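Local coordinates for 2-amino-4-hydroxy-6-hydroxymethyldihydropteridine pyrophosphokinase (Haemophilus influenzae, PDB 1CBK), which probably catalyses the transfer of pyrophosphate from ATP to 6-hydroxymethyl-7,8-dihydropterin, a step of folate biosynthesis, at residues Ala4-Gly9 / Lys24-Leu29; Asn13-Gln18 / Asp53-Val58; Lys44-Gln49 / Arg121-Val126; Asn103-Asn108 / Pro114-His119; Asp134-Leu137 / Gln141-Thr144. All coordinates share one frame; numbering follows the deposited sequence.

Contact 1. Residues Ala4-Gly9 / Lys24-Leu29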
# COMPACT_ATOMS: atom_id res chain seq x y z
N ALA A 4 -0.13 -3.69 -21.27
CA ALA A 4 0.15 -3.90 -19.85
C ALA A 4 1.13 -2.84 -19.39
O ALA A 4 1.85 -2.27 -20.18
CB ALA A 4 0.70 -5.28 -19.61
N TYR A 5 1.11 -2.56 -18.09
CA TYR A 5 1.99 -1.56 -17.49
C TYR A 5 2.81 -2.27 -16.43
O TYR A 5 2.27 -3.03 -15.62
CB TYR A 5 1.18 -0.41 -16.90
CG TYR A 5 0.60 0.48 -17.96
CD1 TYR A 5 1.36 1.49 -18.54
CD2 TYR A 5 -0.72 0.27 -18.44
CE1 TYR A 5 0.85 2.29 -19.58
CE2 TYR A 5 -1.24 1.06 -19.48
CZ TYR A 5 -0.45 2.06 -20.04
OH TYR A 5 -0.94 2.83 -21.07
N ILE A 6 4.12 -2.06 -16.50
CA ILE A 6 5.06 -2.69 -15.57
C ILE A 6 5.82 -1.62 -14.78
O ILE A 6 6.33 -0.65 -15.35
CB ILE A 6 6.07 -3.58 -16.36
CG1 ILE A 6 5.28 -4.69 -17.08
CG2 ILE A 6 7.14 -4.19 -15.42
CD1 ILE A 6 6.10 -5.42 -18.10
N ALA A 7 5.85 -1.79 -13.46
CA ALA A 7 6.55 -0.86 -12.57
C ALA A 7 7.94 -1.45 -12.30
O ALA A 7 8.07 -2.66 -12.09
CB ALA A 7 5.77 -0.67 -11.25
N LEU A 8 8.97 -0.61 -12.35
CA LEU A 8 10.34 -1.05 -12.08
C LEU A 8 10.96 -0.18 -10.98
O LEU A 8 10.80 1.03 -10.99
CB LEU A 8 11.23 -0.94 -13.34
CG LEU A 8 10.83 -1.58 -14.68
CD1 LEU A 8 9.91 -0.65 -15.47
CD2 LEU A 8 12.10 -1.89 -15.45
N GLY A 9 11.72 -0.80 -10.09
CA GLY A 9 12.36 -0.05 -9.02
C GLY A 9 13.65 -0.71 -8.59
O GLY A 9 13.80 -1.93 -8.74
N LYS A 24 15.73 -3.76 -21.35
CA LYS A 24 16.26 -4.46 -22.51
C LYS A 24 15.70 -5.88 -22.50
O LYS A 24 15.18 -6.35 -23.51
CB LYS A 24 17.79 -4.48 -22.45
CG LYS A 24 18.50 -5.34 -23.52
CD LYS A 24 20.02 -5.21 -23.34
CE LYS A 24 20.81 -6.03 -24.35
NZ LYS A 24 22.25 -5.58 -24.44
N ALA A 25 15.78 -6.57 -21.36
CA ALA A 25 15.25 -7.93 -21.28
C ALA A 25 13.73 -7.99 -21.59
O ALA A 25 13.29 -8.88 -22.32
CB ALA A 25 15.54 -8.53 -19.91
N ILE A 26 12.95 -7.05 -21.04
CA ILE A 26 11.50 -7.00 -21.30
C ILE A 26 11.25 -6.77 -22.81
O ILE A 26 10.39 -7.44 -23.41
CB ILE A 26 10.82 -5.86 -20.47
CG1 ILE A 26 10.77 -6.22 -18.98
CG2 ILE A 26 9.42 -5.61 -20.98
CD1 ILE A 26 10.46 -5.02 -18.04
N SER A 27 12.03 -5.88 -23.42
CA SER A 27 11.87 -5.60 -24.84
C SER A 27 12.15 -6.84 -25.74
O SER A 27 11.62 -6.92 -26.86
CB SER A 27 12.78 -4.44 -25.26
OG SER A 27 14.12 -4.88 -25.35
N GLN A 28 12.94 -7.79 -25.23
CA GLN A 28 13.31 -9.01 -25.97
C GLN A 28 12.38 -10.22 -25.76
O GLN A 28 12.61 -11.28 -26.31
CB GLN A 28 14.76 -9.40 -25.64
CG GLN A 28 15.79 -8.36 -26.09
CD GLN A 28 17.21 -8.72 -25.70
OE1 GLN A 28 17.45 -9.41 -24.71
NE2 GLN A 28 18.18 -8.22 -26.46
N LEU A 29 11.36 -10.07 -24.92
CA LEU A 29 10.42 -11.16 -24.66
C LEU A 29 9.62 -11.54 -25.91
O LEU A 29 9.20 -10.69 -26.68
CB LEU A 29 9.44 -10.75 -23.53
CG LEU A 29 10.00 -10.64 -22.11
CD1 LEU A 29 8.89 -10.18 -21.18
CD2 LEU A 29 10.58 -11.98 -21.68

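Contact 2. Residues Asn13-Gln18 / Asp53-Val58. With ROI (7,8-dihydro-7,7-dimethyl-6-hydroxypterin), chain D.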
# COMPACT_ATOMS: atom_id res chain seq x y z
N ASN A 13 23.24 -1.70 -6.18
CA ASN A 13 24.13 -2.09 -7.27
C ASN A 13 23.86 -1.39 -8.61
O ASN A 13 23.60 -2.05 -9.62
CB ASN A 13 24.13 -3.62 -7.46
CG ASN A 13 24.68 -4.37 -6.25
OD1 ASN A 13 25.31 -3.79 -5.36
ND2 ASN A 13 24.48 -5.69 -6.23
N THR A 14 23.98 -0.07 -8.59
CA THR A 14 23.78 0.78 -9.75
C THR A 14 22.35 0.66 -10.31
O THR A 14 22.12 0.09 -11.38
CB THR A 14 24.87 0.51 -10.84
OG1 THR A 14 26.15 0.41 -10.20
CG2 THR A 14 24.93 1.65 -11.83
N PRO A 15 21.37 1.26 -9.61
CA PRO A 15 19.94 1.27 -9.95
C PRO A 15 19.61 1.61 -11.40
O PRO A 15 18.85 0.90 -12.04
CB PRO A 15 19.35 2.29 -8.98
CG PRO A 15 20.20 2.15 -7.77
CD PRO A 15 21.60 2.00 -8.34
N VAL A 16 20.21 2.67 -11.94
CA VAL A 16 19.96 3.06 -13.33
C VAL A 16 20.34 1.93 -14.30
O VAL A 16 19.61 1.67 -15.26
CB VAL A 16 20.71 4.37 -13.69
CG1 VAL A 16 20.54 4.70 -15.17
CG2 VAL A 16 20.22 5.52 -12.83
N GLU A 17 21.47 1.27 -14.05
CA GLU A 17 21.91 0.16 -14.89
C GLU A 17 20.96 -1.04 -14.74
O GLU A 17 20.66 -1.73 -15.73
CB GLU A 17 23.35 -0.22 -14.52
CG GLU A 17 23.96 -1.31 -15.39
CD GLU A 17 25.41 -1.62 -15.00
OE1 GLU A 17 25.61 -2.41 -14.08
OE2 GLU A 17 26.34 -1.05 -15.59
N GLN A 18 20.53 -1.33 -13.52
CA GLN A 18 19.58 -2.42 -13.29
C GLN A 18 18.28 -2.20 -14.11
O GLN A 18 17.73 -3.13 -14.70
CB GLN A 18 19.22 -2.50 -11.80
CG GLN A 18 20.39 -2.80 -10.89
CD GLN A 18 20.76 -4.27 -10.85
OE1 GLN A 18 20.02 -5.13 -11.32
NE2 GLN A 18 21.92 -4.58 -10.24
N ASP A 53 18.22 5.99 -1.89
CA ASP A 53 17.04 6.43 -2.63
C ASP A 53 16.88 5.46 -3.80
O ASP A 53 17.87 4.95 -4.34
CB ASP A 53 17.26 7.83 -3.19
CG ASP A 53 17.09 8.93 -2.15
OD1 ASP A 53 16.69 8.64 -1.00
OD2 ASP A 53 17.35 10.09 -2.51
N TYR A 54 15.63 5.28 -4.23
CA TYR A 54 15.34 4.38 -5.34
C TYR A 54 15.31 5.08 -6.66
O TYR A 54 15.20 6.31 -6.71
CB TYR A 54 13.96 3.75 -5.13
CG TYR A 54 13.94 2.63 -4.13
CD1 TYR A 54 14.00 2.87 -2.75
CD2 TYR A 54 13.86 1.31 -4.57
CE1 TYR A 54 13.98 1.80 -1.83
CE2 TYR A 54 13.84 0.25 -3.67
CZ TYR A 54 13.89 0.49 -2.31
OH TYR A 54 13.87 -0.58 -1.48
N VAL A 55 15.47 4.30 -7.74
CA VAL A 55 15.32 4.82 -9.10
C VAL A 55 14.09 4.01 -9.60
O VAL A 55 14.06 2.77 -9.47
CB VAL A 55 16.57 4.62 -10.00
CG1 VAL A 55 16.29 5.18 -11.41
CG2 VAL A 55 17.75 5.38 -9.41
N ASN A 56 13.06 4.74 -10.05
CA ASN A 56 11.80 4.16 -10.48
C ASN A 56 11.36 4.54 -11.88
O ASN A 56 11.69 5.61 -12.37
CB ASN A 56 10.67 4.59 -9.52
CG ASN A 56 10.74 3.88 -8.18
OD1 ASN A 56 11.12 4.47 -7.18
ND2 ASN A 56 10.32 2.63 -8.15
N ALA A 57 10.59 3.66 -12.52
CA ALA A 57 10.08 3.91 -13.85
C ALA A 57 8.89 2.99 -14.06
O ALA A 57 8.61 2.11 -13.23
CB ALA A 57 11.15 3.66 -14.94
N VAL A 58 8.16 3.25 -15.14
CA VAL A 58 6.99 2.45 -15.53
C VAL A 58 7.14 2.27 -17.03
O VAL A 58 7.43 3.24 -17.75
CB VAL A 58 5.61 3.18 -15.23
CG1 VAL A 58 4.43 2.32 -15.76
CG2 VAL A 58 5.41 3.38 -13.71
N1 ROI D . 10.66 2.94 -2.20
C2 ROI D . 10.80 3.62 -3.39
N2 ROI D . 11.00 4.96 -3.32
N3 ROI D . 10.75 3.02 -4.60
C4 ROI D . 10.54 1.69 -4.73
O4 ROI D . 10.53 1.12 -5.83
C4A ROI D . 10.33 0.91 -3.54
N5 ROI D . 10.11 -0.36 -3.62
C6 ROI D . 9.91 -1.18 -2.52
C7 ROI D . 9.77 -0.52 -1.12
C16 ROI D . 8.25 -0.37 -0.72
C15 ROI D . 10.57 -1.29 -0.06
N8 ROI D . 10.26 0.90 -1.10
C8A ROI D . 10.42 1.64 -2.26
O9 ROI D . 9.83 -2.42 -2.76

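Contact 3. Residues Lys44-Gln49 / Arg121-Val126. With ROI (7,8-dihydro-7,7-dimethyl-6-hydroxypterin), chain D.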
# COMPACT_ATOMS: atom_id res chain seq x y z
N LYS A 44 12.56 9.11 -2.63
CA LYS A 44 12.85 8.81 -1.23
C LYS A 44 12.31 7.43 -0.96
O LYS A 44 11.22 7.07 -1.44
CB LYS A 44 12.11 9.84 -0.37
CG LYS A 44 12.30 9.69 1.12
CD LYS A 44 11.47 10.70 1.90
CE LYS A 44 12.06 10.94 3.29
NZ LYS A 44 11.20 11.80 4.15
N PRO A 45 13.04 6.61 -0.19
CA PRO A 45 12.57 5.25 0.11
C PRO A 45 11.24 5.21 0.88
O PRO A 45 10.98 6.05 1.73
CB PRO A 45 13.67 4.70 1.00
CG PRO A 45 14.86 5.44 0.59
CD PRO A 45 14.36 6.83 0.41
N LEU A 46 10.38 4.26 0.51
CA LEU A 46 9.15 4.01 1.23
C LEU A 46 9.58 2.83 2.11
O LEU A 46 9.84 1.73 1.61
CB LEU A 46 8.00 3.58 0.28
CG LEU A 46 6.75 3.05 1.01
CD1 LEU A 46 6.15 4.16 1.94
CD2 LEU A 46 5.72 2.56 -0.02
N GLY A 47 9.73 3.07 3.41
CA GLY A 47 10.17 2.01 4.31
C GLY A 47 11.26 2.58 5.20
O GLY A 47 11.28 3.79 5.46
N PRO A 48 12.15 1.72 5.76
CA PRO A 48 13.24 2.18 6.63
C PRO A 48 13.98 3.29 5.84
O PRO A 48 14.14 3.18 4.62
CB PRO A 48 14.14 0.95 6.74
CG PRO A 48 13.20 -0.19 6.58
CD PRO A 48 12.13 0.25 5.62
N GLN A 49 14.39 4.35 6.53
CA GLN A 49 15.06 5.46 5.84
C GLN A 49 16.56 5.32 5.66
O GLN A 49 17.17 6.09 4.92
CB GLN A 49 14.70 6.79 6.48
CG GLN A 49 13.24 7.17 6.29
CD GLN A 49 12.87 7.28 4.84
OE1 GLN A 49 13.31 8.19 4.14
NE2 GLN A 49 12.08 6.33 4.35
N ARG A 121 1.35 5.26 -4.34
CA ARG A 121 2.80 5.47 -4.40
C ARG A 121 3.16 6.50 -5.45
O ARG A 121 2.89 6.30 -6.64
CB ARG A 121 3.50 4.14 -4.71
CG ARG A 121 3.43 3.16 -3.56
CD ARG A 121 4.07 1.82 -3.92
NE ARG A 121 3.94 0.87 -2.83
CZ ARG A 121 4.63 -0.26 -2.73
NH1 ARG A 121 5.53 -0.58 -3.66
NH2 ARG A 121 4.44 -1.07 -1.70
N GLU A 122 3.82 7.56 -5.03
CA GLU A 122 4.22 8.62 -5.94
C GLU A 122 5.13 8.14 -7.08
O GLU A 122 5.06 8.67 -8.19
CB GLU A 122 4.95 9.73 -5.18
CG GLU A 122 6.27 9.28 -4.53
CD GLU A 122 6.98 10.41 -3.80
OE1 GLU A 122 6.53 11.57 -3.86
OE2 GLU A 122 8.02 10.13 -3.16
N PHE A 123 6.00 7.18 -6.77
CA PHE A 123 6.96 6.67 -7.74
C PHE A 123 6.37 5.66 -8.72
O PHE A 123 7.10 5.05 -9.51
CB PHE A 123 8.20 6.09 -7.02
CG PHE A 123 7.87 5.17 -5.89
CD1 PHE A 123 7.68 3.81 -6.12
CD2 PHE A 123 7.80 5.64 -4.59
CE1 PHE A 123 7.41 2.94 -5.08
CE2 PHE A 123 7.54 4.78 -3.53
CZ PHE A 123 7.34 3.43 -3.77
N VAL A 124 5.07 5.44 -8.60
CA VAL A 124 4.34 4.56 -9.48
C VAL A 124 3.40 5.44 -10.32
O VAL A 124 3.42 5.39 -11.56
CB VAL A 124 3.50 3.56 -8.69
CG1 VAL A 124 2.49 2.86 -9.63
CG2 VAL A 124 4.37 2.51 -8.04
N ILE A 125 2.60 6.27 -9.64
CA ILE A 125 1.60 7.09 -10.33
C ILE A 125 2.13 8.24 -11.17
O ILE A 125 1.58 8.51 -12.24
CB ILE A 125 0.49 7.58 -9.37
CG1 ILE A 125 -0.29 6.38 -8.81
CG2 ILE A 125 -0.46 8.62 -10.06
CD1 ILE A 125 -1.08 5.58 -9.85
N VAL A 126 3.18 8.91 -10.71
CA VAL A 126 3.73 10.02 -11.48
C VAL A 126 4.28 9.54 -12.83
O VAL A 126 4.01 10.16 -13.88
CB VAL A 126 4.74 10.85 -10.66
CG1 VAL A 126 5.56 11.77 -11.55
CG2 VAL A 126 4.00 11.63 -9.58
N1 ROI D . 10.66 2.94 -2.20
C2 ROI D . 10.80 3.62 -3.39
N2 ROI D . 11.00 4.96 -3.32
N3 ROI D . 10.75 3.02 -4.60
C4 ROI D . 10.54 1.69 -4.73
O4 ROI D . 10.53 1.12 -5.83
C4A ROI D . 10.33 0.91 -3.54
N5 ROI D . 10.11 -0.36 -3.62
C6 ROI D . 9.91 -1.18 -2.52
C7 ROI D . 9.77 -0.52 -1.12
C16 ROI D . 8.25 -0.37 -0.72
C15 ROI D . 10.57 -1.29 -0.06
N8 ROI D . 10.26 0.90 -1.10
C8A ROI D . 10.42 1.64 -2.26
O9 ROI D . 9.83 -2.42 -2.76
O HOH W 1 10.61 11.20 -3.32
O HOH W 2 8.83 7.81 -2.32

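Contact 4. Residues Asn103-Asn108 / Pro114-His119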
# COMPACT_ATOMS: atom_id res chain seq x y z
N ASN A 103 -7.59 -4.25 -19.08
CA ASN A 103 -8.56 -3.74 -18.15
C ASN A 103 -8.97 -4.86 -17.25
O ASN A 103 -10.00 -4.79 -16.60
CB ASN A 103 -9.80 -3.28 -18.90
CG ASN A 103 -9.92 -1.81 -18.92
OD1 ASN A 103 -10.06 -1.17 -17.86
ND2 ASN A 103 -9.86 -1.23 -20.12
N GLU A 104 -8.17 -5.92 -17.21
CA GLU A 104 -8.52 -7.06 -16.39
C GLU A 104 -8.24 -6.91 -14.92
O GLU A 104 -7.35 -6.17 -14.50
CB GLU A 104 -7.86 -8.31 -16.94
CG GLU A 104 -8.27 -8.56 -18.39
CD GLU A 104 -7.63 -9.78 -19.01
OE1 GLU A 104 -7.34 -10.76 -18.28
OE2 GLU A 104 -7.44 -9.75 -20.25
N ILE A 105 -9.03 -7.63 -14.15
CA ILE A 105 -8.91 -7.67 -12.71
C ILE A 105 -8.58 -9.12 -12.42
O ILE A 105 -9.39 -10.00 -12.67
CB ILE A 105 -10.21 -7.21 -12.01
CG1 ILE A 105 -10.46 -5.74 -12.34
CG2 ILE A 105 -10.10 -7.37 -10.50
CD1 ILE A 105 -11.60 -5.13 -11.60
N ILE A 106 -7.36 -9.37 -11.93
CA ILE A 106 -6.89 -10.71 -11.64
C ILE A 106 -6.41 -10.73 -10.21
O ILE A 106 -5.49 -10.02 -9.84
CB ILE A 106 -5.72 -11.09 -12.59
CG1 ILE A 106 -6.17 -10.91 -14.04
CG2 ILE A 106 -5.30 -12.54 -12.38
CD1 ILE A 106 -5.10 -11.09 -15.01
N GLN A 107 -7.07 -11.51 -9.38
CA GLN A 107 -6.69 -11.59 -7.99
C GLN A 107 -6.73 -13.08 -7.66
O GLN A 107 -7.81 -13.65 -7.48
CB GLN A 107 -7.68 -10.77 -7.12
CG GLN A 107 -7.99 -9.34 -7.62
CD GLN A 107 -6.89 -8.30 -7.36
OE1 GLN A 107 -6.01 -8.50 -6.52
NE2 GLN A 107 -6.98 -7.15 -8.05
N ASN A 108 -5.56 -13.72 -7.72
CA ASN A 108 -5.41 -15.16 -7.45
C ASN A 108 -4.19 -15.47 -6.59
O ASN A 108 -3.62 -14.56 -5.99
CB ASN A 108 -5.41 -16.00 -8.75
CG ASN A 108 -4.33 -15.60 -9.76
OD1 ASN A 108 -4.62 -15.42 -10.94
ND2 ASN A 108 -3.08 -15.52 -9.31
N PRO A 114 -5.50 -5.11 -10.30
CA PRO A 114 -4.52 -4.10 -9.84
C PRO A 114 -4.09 -4.37 -8.38
O PRO A 114 -4.69 -5.18 -7.68
CB PRO A 114 -5.34 -2.80 -9.88
CG PRO A 114 -6.40 -3.07 -10.88
CD PRO A 114 -6.79 -4.48 -10.63
N HIS A 115 -3.00 -3.74 -7.96
CA HIS A 115 -2.57 -3.83 -6.56
C HIS A 115 -2.73 -2.36 -6.15
O HIS A 115 -1.92 -1.49 -6.51
CB HIS A 115 -1.12 -4.29 -6.41
CG HIS A 115 -0.71 -4.49 -4.98
ND1 HIS A 115 -0.87 -3.52 -4.01
CD2 HIS A 115 -0.16 -5.56 -4.35
CE1 HIS A 115 -0.45 -3.98 -2.85
NE2 HIS A 115 -0.01 -5.21 -3.03
N TYR A 116 -3.85 -2.09 -5.48
CA TYR A 116 -4.21 -0.74 -5.11
C TYR A 116 -3.30 0.07 -4.26
O TYR A 116 -3.31 1.28 -4.38
CB TYR A 116 -5.67 -0.68 -4.63
CG TYR A 116 -6.63 -1.24 -5.68
CD1 TYR A 116 -7.16 -0.43 -6.68
CD2 TYR A 116 -7.00 -2.59 -5.67
CE1 TYR A 116 -8.06 -0.96 -7.64
CE2 TYR A 116 -7.90 -3.12 -6.63
CZ TYR A 116 -8.42 -2.30 -7.60
OH TYR A 116 -9.35 -2.81 -8.49
N ASP A 117 -2.48 -0.57 -3.44
CA ASP A 117 -1.53 0.18 -2.61
C ASP A 117 -0.53 0.92 -3.48
O ASP A 117 -0.02 1.98 -3.10
CB ASP A 117 -0.77 -0.73 -1.65
CG ASP A 117 -1.58 -1.10 -0.44
OD1 ASP A 117 -2.30 -0.22 0.09
OD2 ASP A 117 -1.46 -2.26 -0.01
N MET A 118 -0.31 0.40 -4.69
CA MET A 118 0.63 1.00 -5.62
C MET A 118 0.11 2.28 -6.24
O MET A 118 0.89 3.16 -6.60
CB MET A 118 1.12 -0.04 -6.63
CG MET A 118 1.88 -1.15 -5.89
SD MET A 118 2.89 -2.23 -6.88
CE MET A 118 4.21 -1.20 -7.18
N HIS A 119 -1.20 2.47 -6.17
CA HIS A 119 -1.80 3.70 -6.68
C HIS A 119 -1.62 4.84 -5.67
O HIS A 119 -1.88 6.00 -6.00
CB HIS A 119 -3.27 3.49 -7.02
CG HIS A 119 -3.49 2.36 -7.98
ND1 HIS A 119 -4.75 1.88 -8.27
CD2 HIS A 119 -2.62 1.61 -8.71
CE1 HIS A 119 -4.65 0.89 -9.14
NE2 HIS A 119 -3.37 0.70 -9.42

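Contact 5. Residues Asp134-Leu137 / Gln141-Thr144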
# COMPACT_ATOMS: atom_id res chain seq x y z
N ASP A 134 -4.37 10.03 -20.01
CA ASP A 134 -5.82 10.02 -19.84
C ASP A 134 -6.32 8.63 -19.51
O ASP A 134 -7.45 8.28 -19.81
CB ASP A 134 -6.56 10.58 -21.09
CG ASP A 134 -6.31 9.76 -22.35
OD1 ASP A 134 -5.60 8.74 -22.29
OD2 ASP A 134 -6.84 10.13 -23.42
N LEU A 135 -5.44 7.85 -18.90
CA LEU A 135 -5.76 6.48 -18.54
C LEU A 135 -6.89 6.38 -17.53
O LEU A 135 -6.97 7.18 -16.60
CB LEU A 135 -4.50 5.83 -17.94
CG LEU A 135 -4.56 4.37 -17.50
CD1 LEU A 135 -4.80 3.46 -18.69
CD2 LEU A 135 -3.27 4.00 -16.78
N VAL A 136 -7.77 5.40 -17.74
CA VAL A 136 -8.85 5.12 -16.81
C VAL A 136 -8.54 3.70 -16.32
O VAL A 136 -8.33 2.79 -17.14
CB VAL A 136 -10.26 5.17 -17.46
CG1 VAL A 136 -11.32 4.66 -16.45
CG2 VAL A 136 -10.57 6.61 -17.92
N LEU A 137 -8.41 3.54 -15.00
CA LEU A 137 -8.09 2.25 -14.36
C LEU A 137 -9.27 1.28 -14.34
O LEU A 137 -10.42 1.70 -14.56
CB LEU A 137 -7.61 2.50 -12.92
CG LEU A 137 -6.36 3.39 -12.76
CD1 LEU A 137 -5.77 3.13 -11.42
CD2 LEU A 137 -5.33 3.05 -13.81
N GLN A 141 -11.41 4.57 -11.71
CA GLN A 141 -10.73 5.83 -11.35
C GLN A 141 -9.89 6.34 -12.54
O GLN A 141 -9.42 5.56 -13.39
CB GLN A 141 -9.87 5.67 -10.09
CG GLN A 141 -10.70 5.60 -8.79
CD GLN A 141 -9.84 5.45 -7.54
OE1 GLN A 141 -8.96 4.59 -7.46
NE2 GLN A 141 -10.12 6.28 -6.54
N ILE A 142 -9.73 7.65 -12.62
CA ILE A 142 -9.00 8.28 -13.70
C ILE A 142 -7.63 8.71 -13.22
O ILE A 142 -7.50 9.27 -12.12
CB ILE A 142 -9.80 9.49 -14.21
CG1 ILE A 142 -11.24 9.05 -14.48
CG2 ILE A 142 -9.21 10.01 -15.50
CD1 ILE A 142 -12.17 10.18 -14.73
N ILE A 143 -6.61 8.52 -14.06
CA ILE A 143 -5.24 8.88 -13.70
C ILE A 143 -5.06 10.35 -13.30
O ILE A 143 -4.30 10.66 -12.37
CB ILE A 143 -4.25 8.51 -14.85
CG1 ILE A 143 -2.79 8.49 -14.36
CG2 ILE A 143 -4.41 9.52 -16.00
CD1 ILE A 143 -2.36 7.26 -13.60
N THR A 144 -5.78 11.26 -13.96
CA THR A 144 -5.68 12.69 -13.67
C THR A 144 -6.09 13.03 -12.23
O THR A 144 -5.63 14.03 -11.66
CB THR A 144 -6.52 13.54 -14.64
OG1 THR A 144 -7.87 13.07 -14.64
CG2 THR A 144 -5.95 13.46 -16.06

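Contact 1. Residues Ala4-Gly9 / Lys24-Leu29
Ile26 reaches from the helix to Ile6 and Leu8 on the strand, and the contact between them is purely apolar. Its CD1 methyl does the touching. CD1 lies 4.3 Å from Ile6 CG2 and 4.4 Å from Leu8 CD2. The outer part of the Ile26 chain is extended (chi2 165°), which carries CD1 out toward the strand. Ile6 and Leu8 are two residues apart and so project from the same face of the sheet. This is the first beta-alpha unit of a ferredoxin-like fold, in which helix 15-27 packs on an antiparallel sheet. Helix 67-80 lies on the same face, and its Leu74 and Ile77 also touch Ile26. The hydrogen bonds here are local to the helix end. Ser27 OG donates to Lys24 O at 2.6 Å, tilted 21° from the carbonyl plane. The backbone tightens as the helix ends: Gln28 N bonds Ala25 O at 3.1 Å, and Leu29 N bonds Ile26 O at 3.2 Å.

Contact 2. Residues Asn13-Gln18 / Asp53-Val58
Pro15 starts helix 15-27 and meets Val55 of the strand almost at once. Asn13 and Thr14 lead into it. Thr14 holds the N-cap position, but its side chain makes no capping bond. Its carbonyl accepts from Gln18 N at 3.0 Å and begins the helix. Pro15 CB touches Val55 CG2 at 3.5 Å. Val16 follows, and its CG2 lies 4.2 Å from Val55 CG1. The two methyls of Val55 thus fork: CG2 goes to Pro15 and CG1 to Val16. Gln18 folds back, bent at chi2 (-80°), and its NE2 donates to Asn13 O at 3.1 Å. This closes the loop ahead of the helix.

On the opposite face of the strand lie Tyr54 and Asn56, both in the pterin pocket. The Tyr54 ring is nearly parallel to the ligand, with ROI C8A 3.5 Å above the plane over the ring centre. Asn56 reads the pterin edge with two nearly straight bonds. Its OD1 accepts from ROI N3 at 3.0 Å (173°), and its ND2 donates to ROI O4 at 2.8 Å. Ser43 OG and Leu8 O also bond this amide and should hold its orientation. Strand 54-63 runs between strands 2-10 and 32-43, with helix 15-27 on the Val55 face and helix 122-131 on the face of Asn56 and Val58.

Contact 3. Residues Lys44-Gln49 / Arg121-Val126
The pterin pocket is walled here by Leu46 of the loop after strand 32-43 and by Arg121 and Phe123 at the start of helix 122-131. Leu46 CD2 lies over a face of the Arg121 guanidinium, 3.7 Å from NE, and the two side chains cross at about a right angle. The Arg121 chain is extended from CG to NE (chi2 177°), which carries the guanidinium out to Leu46 and the ligand. ROI C16 sits over that same face. Arg121 NH2 forms a salt bridge with Asp117 of the second subunit. Leu46 CB approaches the edge of the Phe123 ring, 4.0 Å from CE2. One face of that ring carries the ligand, with ROI N3 3.3 Å above the centre. Arg121 CB lies over the opposite face, toward its rim.

Lys44 O accepts from ROI N2 at 2.8 Å, Leu46 N donates to ROI N1, and Leu46 O accepts from ROI N8. Two waters link Glu122 OE2 to Lys44 N and O. Tyr54 covers the second pterin face, completing the aromatic sandwich characteristic of the HPPK pterin site.

Contact 4. Residues Asn103-Asn108 / Pro114-His119
Segment 103-108 carries the first strand of the small antiparallel hairpin 106-107/112-113, and segment 114-119 follows directly on the second. Gln107 joins the two by a hydrogen bond to Pro114. Gln107 NE2 donates to Pro114 O at 3.0 Å and 169°. The donor lies in the carbonyl plane, on a lone pair, and the acceptor is close to the plane of the Gln107 amide. A bend at chi2 (-76°) turns the amide back to the proline. The same NE2 is 3.7 Å from Pro114 CD. Ile105 CG1 also meets that carbon, at 4.2 Å. The peptide before Pro114 is cis. Pro114 CB in turn lies over one face of the Tyr116 ring, 3.8 Å above it and offset toward the rim.

Tyr116 and His115 both meet Trp89 of the second subunit edge-to-face, so this corner faces the other copy. Beyond Pro114 the chain turns toward helix 122-131. There Met118 packs on Val124 of that helix and on Asp97 and Leu99 of strand 95-101, and His119 on Ile125.

Contact 5. Residues Asp134-Leu137 / Gln141-Thr144
Gln141 O accepts from Leu137 N at 2.8 Å across a single antiparallel beta bridge, which closes the short turn before helix 143-146. The same carbonyl receives a CA-H...O contact from Val136 CA at 3.5 Å. The Gln141 side chain is held by its neighbour Asn139, whose ND2 bonds OE1. It also packs on Gln49 of the second subunit.

Ile142 is the bridge partner of Val136. They form a non-hydrogen-bonded pair, with bonds before and after it. On the exposed side, Ile142 CG1 lies 4.3 Å from Val136 CG2. Ile142 also holds the N-cap position of the helix.

Ile143 supplies the second bond. Its N donates to Leu135 O at 2.9 Å and 172°. Ile143 CB lies 4.1 Å from Leu135 CB, and both side chains pack on Leu128 of helix 122-131. CG1 of Ile143 is anti to the backbone N (chi1 -164°), which leaves CG2 to face the other segment, 3.5 Å from Leu135 N.

From the N terminus, contact 1 closes the first loop, bringing the end of helix 15-27 back to strand 2-10. Contact 2 crosses it: the start of that helix lies inside the first loop, but its partner is the later strand 54-63. Leu8 of contact 1 bonds the backbone of Ala57 in contact 2, as neighbouring strands of one sheet. Contact 3 crosses contact 2 in turn and closes a long loop from residues 44-49 to helix 122-131. The two contacts share the ligand. Contact 4 falls within that long loop and meets contact 3 where His119 and Met118 touch Ile125. Contact 5 follows in series. It closes the turn before helix 143-146, touching Ile125 through Ile143 and His119 through Leu137.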